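Local coordinates for SCARECROW-LIKE protein 7 (Oryza sativa Japonica Group, PDB 5HYZ) that binds DNA in vitro through its GRAS domain and probably acts as a homodimeric transcription factor in plant development and abiotic stress resistance, at residues Q6-C11 with R42-F47; Y80-D85 with V281-W286. All coordinates share one frame; numbering follows the deposited sequence.

How the contacts relate
The two contacts illustrate how helices of the GRAS domain are joined by small apolar contacts linked by a few polar ones. Contact 1 packs helix 3-16 on helix 39-57, and contact 2 packs helix 74-86, the next helix modelled in the chain, on the distant helix 278-296. Their centres lie about 21 Å apart, yet they meet directly: Arg42 NH2 of contact 1 forms a 2.9 Å salt bridge with Glu284 OE1 of contact 2, and the phenol end of Tyr46 packs beside Glu284 O, from CZ, and Arg285 CB, from OH. Helix 278-296 lies between helix 39-57 and helix 74-86 and packs against both. Helix 251-272 also touches side chains of both contacts.

Contact 1 of 2, residues Q6-C11 with R42-F47; sequences QSLLSC and RLAFYF
Leu8 reaches across to helix 39-57 with a single methyl group, CD2, which meets Ala44 and Phe47, residues one helical turn apart. Its CG stands anti to the backbone N and beside the carbonyl carbon (chi1 -162°), and this, with chi2 at 46°, directs CD2 at the neighbouring helix. There CD2 comes to 3.6 Å from Phe47 CB and 3.8 Å from Ala44 CA, with Ala44 CB somewhat farther at 4.1 Å. The side chains of Leu8 and Phe47 run at about a right angle to each other. Phe47 offers its CB to the leucine while its ring leads away from helix 3-16, and the methyl stands oblique to that ring.

Both helices belong to the predicted first leucine repeat (LRI) of the GRAS domain, in the N-terminal part of its helical bundle. The small Ala44 probably lets the leucine methyl approach the backbone at CA, in keeping with a close approach of the two helices, the Leu8 and Ala44 CA atoms being 7.0 Å apart. All three touching residues are buried, and the contact between them is purely apolar. Around them, Val29 of helix 23-32 packs on Leu8, and Phe255 of helix 251-272 touches Leu8 and meets the Phe47 ring edge-to-face.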
ATOM      1  N   GLN A   6       8.320   6.646  33.726  1.00 27.46           N
ATOM      2  CA  GLN A   6       8.363   6.053  35.070  1.00 27.43           C
ATOM      3  C   GLN A   6       7.805   7.038  36.107  1.00 26.23           C
ATOM      4  O   GLN A   6       7.101   6.658  37.042  1.00 25.35           O
ATOM      5  CB  GLN A   6       9.807   5.630  35.445  1.00 31.38           C
ATOM      6  CG  GLN A   6      10.289   4.322  34.760  1.00 35.47           C
ATOM      7  CD  GLN A   6       9.320   3.138  34.936  1.00 37.43           C
ATOM      8  OE1 GLN A   6       8.993   2.727  36.058  1.00 43.66           O
ATOM      9  NE2 GLN A   6       8.842   2.596  33.811  1.00 42.25           N
ATOM     10  N   SER A   7       8.114   8.312  35.939  1.00 29.51           N
ATOM     11  CA  SER A   7       7.537   9.317  36.854  1.00 30.38           C
ATOM     12  C   SER A   7       6.032   9.370  36.732  1.00 24.67           C
ATOM     13  O   SER A   7       5.336   9.449  37.725  1.00 27.40           O
ATOM     14  CB  SER A   7       8.137  10.695  36.590  1.00 30.34           C
ATOM     15  OG  SER A   7       9.552  10.604  36.678  1.00 35.87           O
ATOM     16  N   LEU A   8       5.519   9.320  35.499  1.00 24.18           N
ATOM     17  CA  LEU A   8       4.073   9.231  35.308  1.00 25.35           C
ATOM     18  C   LEU A   8       3.422   8.039  36.011  1.00 23.21           C
ATOM     19  O   LEU A   8       2.393   8.153  36.673  1.00 24.27           O
ATOM     20  CB  LEU A   8       3.805   9.165  33.817  1.00 27.28           C
ATOM     21  CG  LEU A   8       2.413   9.479  33.339  1.00 31.86           C
ATOM     22  CD1 LEU A   8       1.831  10.720  33.966  1.00 30.39           C
ATOM     23  CD2 LEU A   8       2.543   9.652  31.849  1.00 36.20           C
ATOM     24  N   LEU A   9       4.030   6.868  35.847  1.00 22.18           N
ATOM     25  CA  LEU A   9       3.529   5.684  36.524  1.00 22.70           C
ATOM     26  C   LEU A   9       3.533   5.847  38.067  1.00 20.44           C
ATOM     27  O   LEU A   9       2.543   5.517  38.742  1.00 22.21           O
ATOM     28  CB  LEU A   9       4.360   4.455  36.094  1.00 23.11           C
ATOM     29  CG  LEU A   9       4.129   3.983  34.633  1.00 22.84           C
ATOM     30  CD1 LEU A   9       5.280   3.075  34.204  1.00 25.47           C
ATOM     31  CD2 LEU A   9       2.743   3.276  34.460  1.00 22.33           C
ATOM     32  N   SER A  10       4.608   6.390  38.624  1.00 28.47           N
ATOM     33  CA  SER A  10       4.550   6.611  40.087  1.00 27.97           C
ATOM     34  C   SER A  10       3.481   7.598  40.447  1.00 25.09           C
ATOM     35  O   SER A  10       2.850   7.461  41.490  1.00 27.90           O
ATOM     36  CB  SER A  10       5.898   7.074  40.683  1.00 33.04           C
ATOM     37  OG  SER A  10       6.589   7.875  39.771  1.00 48.17           O
ATOM     38  N   CYS A  11       3.245   8.603  39.597  1.00 27.43           N
ATOM     39  CA  CYS A  11       2.115   9.489  39.828  1.00 25.09           C
ATOM     40  C   CYS A  11       0.805   8.727  39.916  1.00 23.10           C
ATOM     41  O   CYS A  11       0.020   8.953  40.832  1.00 24.11           O
ATOM     42  CB  CYS A  11       2.010  10.559  38.710  1.00 24.99           C
ATOM     43  SG  CYS A  11       3.219  11.898  38.900  1.00 29.98           S
ATOM     44  N   ARG A  42       5.168  13.339  24.129  1.00 22.86           N
ATOM     45  CA  ARG A  42       3.793  13.511  23.692  1.00 23.38           C
ATOM     46  C   ARG A  42       2.846  12.616  24.487  1.00 19.30           C
ATOM     47  O   ARG A  42       1.760  13.019  24.919  1.00 21.05           O
ATOM     48  CB  ARG A  42       3.699  13.231  22.184  1.00 22.30           C
ATOM     49  CG  ARG A  42       4.532  14.261  21.437  1.00 27.02           C
ATOM     50  CD  ARG A  42       5.108  13.901  20.109  1.00 35.70           C
ATOM     51  NE  ARG A  42       4.232  14.267  19.042  1.00 37.78           N
ATOM     52  CZ  ARG A  42       4.500  15.061  18.006  1.00 27.79           C
ATOM     53  NH1 ARG A  42       5.655  15.684  17.820  1.00 34.89           N
ATOM     54  NH2 ARG A  42       3.520  15.260  17.156  1.00 26.80           N
ATOM     55  N   LEU A  43       3.282  11.370  24.662  1.00 24.14           N
ATOM     56  CA  LEU A  43       2.517  10.399  25.434  1.00 22.63           C
ATOM     57  C   LEU A  43       2.245  10.912  26.865  1.00 21.51           C
ATOM     58  O   LEU A  43       1.115  10.902  27.355  1.00 22.61           O
ATOM     59  CB  LEU A  43       3.279   9.052  25.440  1.00 23.80           C
ATOM     60  CG  LEU A  43       2.575   7.905  26.166  1.00 26.06           C
ATOM     61  CD1 LEU A  43       1.470   7.346  25.295  1.00 22.48           C
ATOM     62  CD2 LEU A  43       3.568   6.818  26.476  1.00 23.43           C
ATOM     63  N   ALA A  44       3.291  11.364  27.533  1.00 24.21           N
ATOM     64  CA  ALA A  44       3.116  11.928  28.869  1.00 23.47           C
ATOM     65  C   ALA A  44       2.203  13.148  28.858  1.00 24.39           C
ATOM     66  O   ALA A  44       1.432  13.356  29.788  1.00 25.16           O
ATOM     67  CB  ALA A  44       4.479  12.300  29.465  1.00 26.96           C
ATOM     68  N   PHE A  45       2.273  13.948  27.800  1.00 24.40           N
ATOM     69  CA  PHE A  45       1.351  15.077  27.718  1.00 20.73           C
ATOM     70  C   PHE A  45      -0.116  14.651  27.818  1.00 24.98           C
ATOM     71  O   PHE A  45      -0.882  15.183  28.650  1.00 22.61           O
ATOM     72  CB  PHE A  45       1.614  15.867  26.417  1.00 22.78           C
ATOM     73  CG  PHE A  45       0.628  16.990  26.182  1.00 24.03           C
ATOM     74  CD1 PHE A  45       0.894  18.266  26.665  1.00 28.99           C
ATOM     75  CD2 PHE A  45      -0.549  16.769  25.500  1.00 26.28           C
ATOM     76  CE1 PHE A  45      -0.014  19.308  26.470  1.00 31.96           C
ATOM     77  CE2 PHE A  45      -1.485  17.810  25.287  1.00 33.58           C
ATOM     78  CZ  PHE A  45      -1.204  19.094  25.781  1.00 36.44           C
ATOM     79  N   TYR A  46      -0.522  13.673  26.990  1.00 21.48           N
ATOM     80  CA  TYR A  46      -1.937  13.310  27.009  1.00 17.93           C
ATOM     81  C   TYR A  46      -2.307  12.546  28.275  1.00 20.41           C
ATOM     82  O   TYR A  46      -3.404  12.716  28.815  1.00 21.95           O
ATOM     83  CB  TYR A  46      -2.289  12.494  25.764  1.00 20.38           C
ATOM     84  CG  TYR A  46      -2.106  13.364  24.541  1.00 23.68           C
ATOM     85  CD1 TYR A  46      -3.037  14.371  24.246  1.00 25.81           C
ATOM     86  CD2 TYR A  46      -1.003  13.211  23.704  1.00 22.98           C
ATOM     87  CE1 TYR A  46      -2.876  15.193  23.139  1.00 25.37           C
ATOM     88  CE2 TYR A  46      -0.838  14.032  22.608  1.00 23.20           C
ATOM     89  CZ  TYR A  46      -1.771  15.028  22.349  1.00 24.36           C
ATOM     90  OH  TYR A  46      -1.579  15.839  21.256  1.00 26.62           O
ATOM     91  N   PHE A  47      -1.396  11.694  28.756  1.00 18.96           N
ATOM     92  CA  PHE A  47      -1.704  10.981  30.012  1.00 18.97           C
ATOM     93  C   PHE A  47      -1.739  11.881  31.240  1.00 19.84           C
ATOM     94  O   PHE A  47      -2.551  11.692  32.114  1.00 20.64           O
ATOM     95  CB  PHE A  47      -0.697   9.850  30.228  1.00 23.88           C
ATOM     96  CG  PHE A  47      -1.132   8.567  29.599  1.00 22.06           C
ATOM     97  CD1 PHE A  47      -1.000   8.369  28.219  1.00 20.12           C
ATOM     98  CD2 PHE A  47      -1.688   7.566  30.368  1.00 20.14           C
ATOM     99  CE1 PHE A  47      -1.402   7.156  27.631  1.00 17.39           C
ATOM    100  CE2 PHE A  47      -2.141   6.376  29.783  1.00 21.25           C
ATOM    101  CZ  PHE A  47      -1.977   6.172  28.403  1.00 19.90           C
TER

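Contact 2 of 2, residues Y80-D85 with V281-W286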
ATOM      1  N   TYR A  80      -8.486   8.616  10.990  1.00 27.35           N
ATOM      2  CA  TYR A  80      -8.510   7.270  10.452  1.00 30.97           C
ATOM      3  C   TYR A  80      -7.737   7.216   9.151  1.00 27.67           C
ATOM      4  O   TYR A  80      -6.900   6.315   8.948  1.00 26.48           O
ATOM      5  CB  TYR A  80      -9.957   6.799  10.248  1.00 29.81           C
ATOM      6  CG  TYR A  80     -10.093   5.385   9.735  1.00 32.99           C
ATOM      7  CD1 TYR A  80      -9.917   4.297  10.589  1.00 35.95           C
ATOM      8  CD2 TYR A  80     -10.419   5.136   8.397  1.00 38.50           C
ATOM      9  CE1 TYR A  80     -10.057   2.982  10.132  1.00 37.90           C
ATOM     10  CE2 TYR A  80     -10.559   3.817   7.920  1.00 37.09           C
ATOM     11  CZ  TYR A  80     -10.379   2.749   8.801  1.00 35.03           C
ATOM     12  OH  TYR A  80     -10.499   1.439   8.320  1.00 42.33           O
ATOM     13  N   LYS A  81      -8.000   8.175   8.268  1.00 26.78           N
ATOM     14  CA  LYS A  81      -7.290   8.199   6.975  1.00 33.88           C
ATOM     15  C   LYS A  81      -5.758   8.426   7.128  1.00 26.46           C
ATOM     16  O   LYS A  81      -4.930   7.737   6.518  1.00 27.76           O
ATOM     17  CB  LYS A  81      -7.931   9.277   6.074  1.00 31.59           C
ATOM     18  CG  LYS A  81      -7.257   9.480   4.717  1.00 44.65           C
ATOM     19  CD  LYS A  81      -7.722   8.422   3.713  1.00 56.69           C
ATOM     20  CE  LYS A  81      -7.094   8.594   2.311  1.00 58.82           C
ATOM     21  NZ  LYS A  81      -7.797   7.716   1.301  1.00 56.67           N
ATOM     22  N   THR A  82      -5.389   9.406   7.949  1.00 26.42           N
ATOM     23  CA  THR A  82      -4.000   9.644   8.265  1.00 25.31           C
ATOM     24  C   THR A  82      -3.300   8.375   8.831  1.00 25.66           C
ATOM     25  O   THR A  82      -2.203   7.995   8.371  1.00 26.60           O
ATOM     26  CB  THR A  82      -3.883  10.783   9.295  1.00 29.49           C
ATOM     27  OG1 THR A  82      -4.243  11.999   8.649  1.00 30.66           O
ATOM     28  CG2 THR A  82      -2.496  10.930   9.769  1.00 26.84           C
ATOM     29  N   LEU A  83      -3.941   7.765   9.841  1.00 22.39           N
ATOM     30  CA  LEU A  83      -3.351   6.622  10.536  1.00 24.93           C
ATOM     31  C   LEU A  83      -3.116   5.537   9.520  1.00 25.70           C
ATOM     32  O   LEU A  83      -2.058   4.928   9.511  1.00 30.42           O
ATOM     33  CB  LEU A  83      -4.253   6.138  11.675  1.00 22.95           C
ATOM     34  CG  LEU A  83      -3.776   5.015  12.604  1.00 28.34           C
ATOM     35  CD1 LEU A  83      -2.411   5.334  13.238  1.00 25.07           C
ATOM     36  CD2 LEU A  83      -4.805   4.727  13.665  1.00 30.18           C
ATOM     37  N   ASN A  84      -4.091   5.306   8.640  1.00 27.96           N
ATOM     38  CA  ASN A  84      -3.963   4.195   7.707  1.00 34.57           C
ATOM     39  C   ASN A  84      -3.066   4.465   6.510  1.00 35.20           C
ATOM     40  O   ASN A  84      -2.564   3.521   5.877  1.00 31.73           O
ATOM     41  CB  ASN A  84      -5.342   3.755   7.248  1.00 42.06           C
ATOM     42  CG  ASN A  84      -6.240   3.329   8.431  1.00 46.84           C
ATOM     43  OD1 ASN A  84      -5.772   2.835   9.472  1.00 42.73           O
ATOM     44  ND2 ASN A  84      -7.541   3.547   8.272  1.00 51.63           N
ATOM     45  N   ASP A  85      -2.816   5.735   6.214  1.00 25.15           N
ATOM     46  CA  ASP A  85      -1.745   6.041   5.288  1.00 31.53           C
ATOM     47  C   ASP A  85      -0.336   5.884   5.952  1.00 31.29           C
ATOM     48  O   ASP A  85       0.638   5.536   5.310  1.00 32.51           O
ATOM     49  CB  ASP A  85      -1.929   7.451   4.721  1.00 35.16           C
ATOM     50  CG  ASP A  85      -0.890   7.775   3.674  1.00 49.01           C
ATOM     51  OD1 ASP A  85      -1.058   7.342   2.515  1.00 55.65           O
ATOM     52  OD2 ASP A  85       0.115   8.435   4.018  1.00 53.47           O
ATOM     53  N   VAL A 281      -0.497  15.383  14.793  1.00 35.59           N
ATOM     54  CA  VAL A 281      -1.060  15.909  16.039  1.00 31.64           C
ATOM     55  C   VAL A 281      -2.545  15.672  16.113  1.00 29.69           C
ATOM     56  O   VAL A 281      -3.076  15.383  17.184  1.00 32.37           O
ATOM     57  CB  VAL A 281      -0.777  17.428  16.202  1.00 36.63           C
ATOM     58  CG1 VAL A 281      -1.255  17.894  17.556  1.00 34.97           C
ATOM     59  CG2 VAL A 281       0.642  17.670  16.094  1.00 36.41           C
ATOM     60  N   ARG A 282      -3.237  15.786  14.988  1.00 24.41           N
ATOM     61  CA  ARG A 282      -4.653  15.528  14.992  1.00 28.08           C
ATOM     62  C   ARG A 282      -4.887  14.092  15.482  1.00 25.98           C
ATOM     63  O   ARG A 282      -5.755  13.850  16.297  1.00 26.66           O
ATOM     64  CB  ARG A 282      -5.281  15.722  13.597  1.00 26.26           C
ATOM     65  CG  ARG A 282      -6.808  15.604  13.611  1.00 37.74           C
ATOM     66  CD  ARG A 282      -7.441  15.850  12.233  1.00 44.95           C
ATOM     67  NE  ARG A 282      -7.008  17.141  11.702  1.00 46.71           N
ATOM     68  CZ  ARG A 282      -6.072  17.302  10.767  1.00 44.99           C
ATOM     69  NH1 ARG A 282      -5.479  16.240  10.235  1.00 47.26           N
ATOM     70  NH2 ARG A 282      -5.735  18.521  10.349  1.00 46.19           N
ATOM     71  N   VAL A 283      -4.113  13.146  14.961  1.00 25.57           N
ATOM     72  CA  VAL A 283      -4.313  11.765  15.394  1.00 27.32           C
ATOM     73  C   VAL A 283      -4.034  11.609  16.892  1.00 23.57           C
ATOM     74  O   VAL A 283      -4.842  11.039  17.641  1.00 25.01           O
ATOM     75  CB  VAL A 283      -3.394  10.805  14.603  1.00 29.30           C
ATOM     76  CG1 VAL A 283      -3.445   9.376  15.217  1.00 27.07           C
ATOM     77  CG2 VAL A 283      -3.833  10.793  13.137  1.00 24.49           C
ATOM     78  N   GLU A 284      -2.889  12.116  17.308  1.00 21.83           N
ATOM     79  CA  GLU A 284      -2.459  12.020  18.700  1.00 23.81           C
ATOM     80  C   GLU A 284      -3.457  12.667  19.679  1.00 26.17           C
ATOM     81  O   GLU A 284      -3.734  12.128  20.748  1.00 23.77           O
ATOM     82  CB  GLU A 284      -1.058  12.614  18.837  1.00 24.18           C
ATOM     83  CG  GLU A 284       0.031  11.706  18.178  1.00 26.63           C
ATOM     84  CD  GLU A 284       1.346  12.401  17.980  1.00 29.05           C
ATOM     85  OE1 GLU A 284       1.352  13.645  18.074  1.00 30.30           O
ATOM     86  OE2 GLU A 284       2.370  11.727  17.736  1.00 28.17           O
ATOM     87  N   ARG A 285      -4.058  13.783  19.301  1.00 27.68           N
ATOM     88  CA  ARG A 285      -4.978  14.483  20.199  1.00 24.85           C
ATOM     89  C   ARG A 285      -6.428  14.017  20.122  1.00 27.82           C
ATOM     90  O   ARG A 285      -7.044  13.706  21.145  1.00 26.13           O
ATOM     91  CB  ARG A 285      -4.894  15.984  19.908  1.00 29.76           C
ATOM     92  CG  ARG A 285      -5.915  16.781  20.656  1.00 34.24           C
ATOM     93  CD  ARG A 285      -5.794  18.242  20.333  1.00 44.97           C
ATOM     94  NE  ARG A 285      -6.729  19.005  21.173  1.00 58.32           N
ATOM     95  CZ  ARG A 285      -6.902  20.328  21.109  1.00 57.00           C
ATOM     96  NH1 ARG A 285      -6.193  21.051  20.249  1.00 53.46           N
ATOM     97  NH2 ARG A 285      -7.776  20.928  21.909  1.00 54.41           N
ATOM     98  N   TRP A 286      -6.983  13.951  18.907  1.00 27.74           N
ATOM     99  CA  TRP A 286      -8.397  13.708  18.713  1.00 29.07           C
ATOM    100  C   TRP A 286      -8.749  12.253  18.642  1.00 28.01           C
ATOM    101  O   TRP A 286      -9.896  11.891  18.869  1.00 35.39           O
ATOM    102  CB  TRP A 286      -8.879  14.428  17.437  1.00 37.98           C
ATOM    103  CG  TRP A 286      -8.819  15.885  17.665  1.00 45.82           C
ATOM    104  CD1 TRP A 286      -7.979  16.802  17.073  1.00 45.53           C
ATOM    105  CD2 TRP A 286      -9.575  16.599  18.645  1.00 46.12           C
ATOM    106  NE1 TRP A 286      -8.211  18.051  17.602  1.00 45.74           N
ATOM    107  CE2 TRP A 286      -9.182  17.953  18.569  1.00 47.95           C
ATOM    108  CE3 TRP A 286     -10.565  16.225  19.572  1.00 48.11           C
ATOM    109  CZ2 TRP A 286      -9.747  18.944  19.392  1.00 56.16           C
ATOM    110  CZ3 TRP A 286     -11.129  17.208  20.392  1.00 53.03           C
ATOM    111  CH2 TRP A 286     -10.718  18.554  20.292  1.00 53.17           C
TER
HETATM  112  O   HOH W   1      -5.109  13.520  10.861  1.00 29.12           O
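A small, partly buried helix-to-helix contact, with an apolar centre and a water at its side, joins helix 74-86 to helix 278-296 in the GRAS domain. It brings together the predicted VHIID and PFYRE regions, far apart in sequence. At its centre two methyl groups meet: Thr82 CG2 lies 3.6 Å from Val283 CG2, which is also 3.8 Å from Thr82 CB. The threonine's first torsion decides the division of labour. OG1 lies beside the backbone N (chi1 -70°), which puts CG2 anti to that N; the methyl is given to the valine, while the hydroxyl serves both a water molecule and Leu78 O, one turn earlier. Leu83 flanks the pair more loosely, and Leu269 of helix 251-272 packs on both Leu83 and Val283.

The water lies 2.8 Å from Thr82 OG1 and 2.8 Å from Arg282 NH1, from which it accepts a hydrogen bond at the edge of the guanidinium, in its plane. Beside the contact, Glu284 OE2 forms a salt bridge with Arg280. Thr82 thus takes part in both halves of the contact, its methyl packing directly on the other helix and its hydroxyl joined to the guanidinium through the water.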